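Local coordinates for nitrate transport protein nrtA (Synechocystis sp., PDB 2G29), which binds nitrate as the solute-binding subunit of the NrtABCD ABC transporter, which takes up nitrate and probably also nitrite, at residues G125-G131 against E206-E212. Residues are numbered along the deposited sequence; the frame is centred on the assembly and turned at random.
Sequences GQGIQLG and ESFCVGE. With NO3 (nitrate ion), chain B.
Q129 lies over the ring of F208, its CB 3.8 Å from the ring centroid in a CH-pi contact, while its amide stands 69° from the ring plane. The flat aromatic face suits the aliphatic part of Q129, whose chain, bent at chi2 (66°), carries OE1 to within 3.5 Å of F208 CE1. An alanine in place of F208 would probably open a gap under the Q129 aliphatic chain and leave that amide freer to turn. Q129 and F208 form a hydrogen-bonded antiparallel pair, with Q129 N 2.8 Å from F208 O. Q129 O takes two donors from opposite faces of its plane, F208 N and the S207 hydroxyl; a small serine suits this place because its short side chain sets OG 2.8 Å from Q129 O, tilted from the carbonyl plane. On the other face, apolar I128 and C209 suit a buried site beside W174, CG1 of I128 meeting SG of C209 at 3.8 Å. Against this buried middle, G131 is partly exposed yet still bonded to E206 O; pairing loosens where E212 N makes only a weak 3.4 Å bond to G125 O. G211 has no side chain where its N gives nitrate O2 a 3.1 Å bond. Both are interior strands of the mixed sheet, 207-211 the middle one, in one lobe of a periplasmic-binding-protein fold, and bring Q126 and G211 to the nitrate site, which W73 and K240 also line.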
loop_
_atom_site.group_PDB
_atom_site.type_symbol
_atom_site.label_atom_id
_atom_site.label_comp_id
_atom_site.label_asym_id
_atom_site.label_seq_id
_atom_site.Cartn_x
_atom_site.Cartn_y
_atom_site.Cartn_z
ATOM N N GLY A 125 2.062 4.617 6.748
ATOM C CA GLY A 125 0.847 4.129 7.365
ATOM C C GLY A 125 0.493 2.692 7.463
ATOM O O GLY A 125 -0.712 2.403 7.608
ATOM N N GLN A 126 1.486 1.811 7.416
ATOM C CA GLN A 126 1.206 0.397 7.583
ATOM C C GLN A 126 1.847 0.054 8.929
ATOM O O GLN A 126 2.526 0.891 9.544
ATOM C CB GLN A 126 1.803 -0.424 6.431
ATOM C CG GLN A 126 1.653 0.256 5.044
ATOM C CD GLN A 126 0.202 0.552 4.639
ATOM O OE1 GLN A 126 -0.235 1.734 4.566
ATOM N NE2 GLN A 126 -0.555 -0.481 4.416
ATOM N N GLY A 127 1.624 -1.142 9.430
ATOM C CA GLY A 127 2.206 -1.464 10.721
ATOM C C GLY A 127 2.724 -2.872 10.830
ATOM O O GLY A 127 2.204 -3.777 10.164
ATOM N N ILE A 128 3.759 -3.061 11.649
ATOM C CA ILE A 128 4.281 -4.397 11.917
ATOM C C ILE A 128 3.943 -4.672 13.380
ATOM O O ILE A 128 4.344 -3.901 14.279
ATOM C CB ILE A 128 5.810 -4.471 11.673
ATOM C CG1 ILE A 128 6.062 -4.291 10.173
ATOM C CG2 ILE A 128 6.369 -5.799 12.191
ATOM C CD1 ILE A 128 7.533 -4.292 9.761
ATOM N N GLN A 129 3.207 -5.756 13.596
ATOM C CA GLN A 129 2.748 -6.155 14.906
ATOM C C GLN A 129 3.346 -7.473 15.335
ATOM O O GLN A 129 3.794 -8.283 14.521
ATOM C CB GLN A 129 1.226 -6.300 14.929
ATOM C CG GLN A 129 0.488 -4.972 14.778
ATOM C CD GLN A 129 0.687 -4.320 13.421
ATOM O OE1 GLN A 129 0.390 -4.914 12.359
ATOM N NE2 GLN A 129 1.196 -3.100 13.434
ATOM N N LEU A 130 3.332 -7.683 16.638
ATOM C CA LEU A 130 3.821 -8.939 17.244
ATOM C C LEU A 130 2.746 -9.484 18.185
ATOM O O LEU A 130 1.983 -8.717 18.775
ATOM C CB LEU A 130 5.075 -8.677 18.073
ATOM C CG LEU A 130 6.303 -8.549 17.197
ATOM C CD1 LEU A 130 7.415 -7.784 17.952
ATOM C CD2 LEU A 130 6.782 -9.932 16.751
ATOM N N GLY A 131 2.678 -10.806 18.302
ATOM C CA GLY A 131 1.730 -11.381 19.244
ATOM C C GLY A 131 2.146 -11.071 20.686
ATOM O O GLY A 131 3.284 -10.671 20.953
ATOM N N GLU A 206 3.380 -15.330 14.325
ATOM C CA GLU A 206 4.093 -14.643 15.407
ATOM C C GLU A 206 4.105 -13.144 15.241
ATOM O O GLU A 206 4.144 -12.389 16.220
ATOM C CB GLU A 206 5.578 -15.073 15.443
ATOM C CG GLU A 206 5.802 -16.574 15.517
ATOM C CD GLU A 206 5.037 -17.231 16.647
ATOM O OE1 GLU A 206 4.282 -18.188 16.356
ATOM O OE2 GLU A 206 5.161 -16.770 17.795
ATOM N N SER A 207 4.084 -12.718 13.975
ATOM C CA SER A 207 4.180 -11.293 13.628
ATOM C C SER A 207 3.426 -11.092 12.319
ATOM O O SER A 207 3.225 -12.047 11.571
ATOM C CB SER A 207 5.678 -10.918 13.430
ATOM O OG SER A 207 5.865 -9.546 13.133
ATOM N N PHE A 208 3.044 -9.847 12.038
ATOM C CA PHE A 208 2.335 -9.565 10.802
ATOM C C PHE A 208 2.456 -8.107 10.393
ATOM O O PHE A 208 2.672 -7.224 11.234
ATOM C CB PHE A 208 0.850 -9.994 10.884
ATOM C CG PHE A 208 0.015 -9.261 11.926
ATOM C CD1 PHE A 208 -0.863 -8.252 11.523
ATOM C CD2 PHE A 208 0.005 -9.655 13.284
ATOM C CE1 PHE A 208 -1.753 -7.657 12.463
ATOM C CE2 PHE A 208 -0.862 -9.064 14.191
ATOM C CZ PHE A 208 -1.757 -8.053 13.777
ATOM N N CYS A 209 2.275 -7.852 9.108
ATOM C CA CYS A 209 2.349 -6.505 8.572
ATOM C C CYS A 209 1.093 -6.267 7.752
ATOM O O CYS A 209 0.767 -7.086 6.872
ATOM C CB CYS A 209 3.601 -6.364 7.709
ATOM S SG CYS A 209 3.855 -4.696 7.084
ATOM N N VAL A 210 0.413 -5.143 8.029
ATOM C CA VAL A 210 -0.876 -4.835 7.381
ATOM C C VAL A 210 -1.126 -3.325 7.533
ATOM O O VAL A 210 -0.561 -2.691 8.403
ATOM C CB VAL A 210 -2.011 -5.642 8.096
ATOM C CG1 VAL A 210 -2.141 -5.188 9.567
ATOM C CG2 VAL A 210 -3.355 -5.492 7.393
ATOM N N GLY A 211 -1.934 -2.741 6.658
ATOM C CA GLY A 211 -2.195 -1.306 6.791
ATOM C C GLY A 211 -3.302 -0.953 7.776
ATOM O O GLY A 211 -4.061 -1.819 8.265
ATOM N N GLU A 212 -3.353 0.345 8.126
ATOM C CA GLU A 212 -4.406 0.817 9.027
ATOM C C GLU A 212 -5.755 0.425 8.401
ATOM O O GLU A 212 -5.907 0.396 7.169
ATOM C CB GLU A 212 -4.332 2.331 9.182
ATOM C CG GLU A 212 -3.051 2.897 9.828
ATOM C CD GLU A 212 -2.787 2.455 11.280
ATOM O OE1 GLU A 212 -3.652 1.787 11.914
ATOM O OE2 GLU A 212 -1.708 2.828 11.793
HETATM N N NO3 B . -2.870 -3.722 3.644
HETATM O O1 NO3 B . -2.620 -2.390 3.814
HETATM O O2 NO3 B . -3.027 -4.714 4.553
HETATM O O3 NO3 B . -2.945 -4.204 2.206
#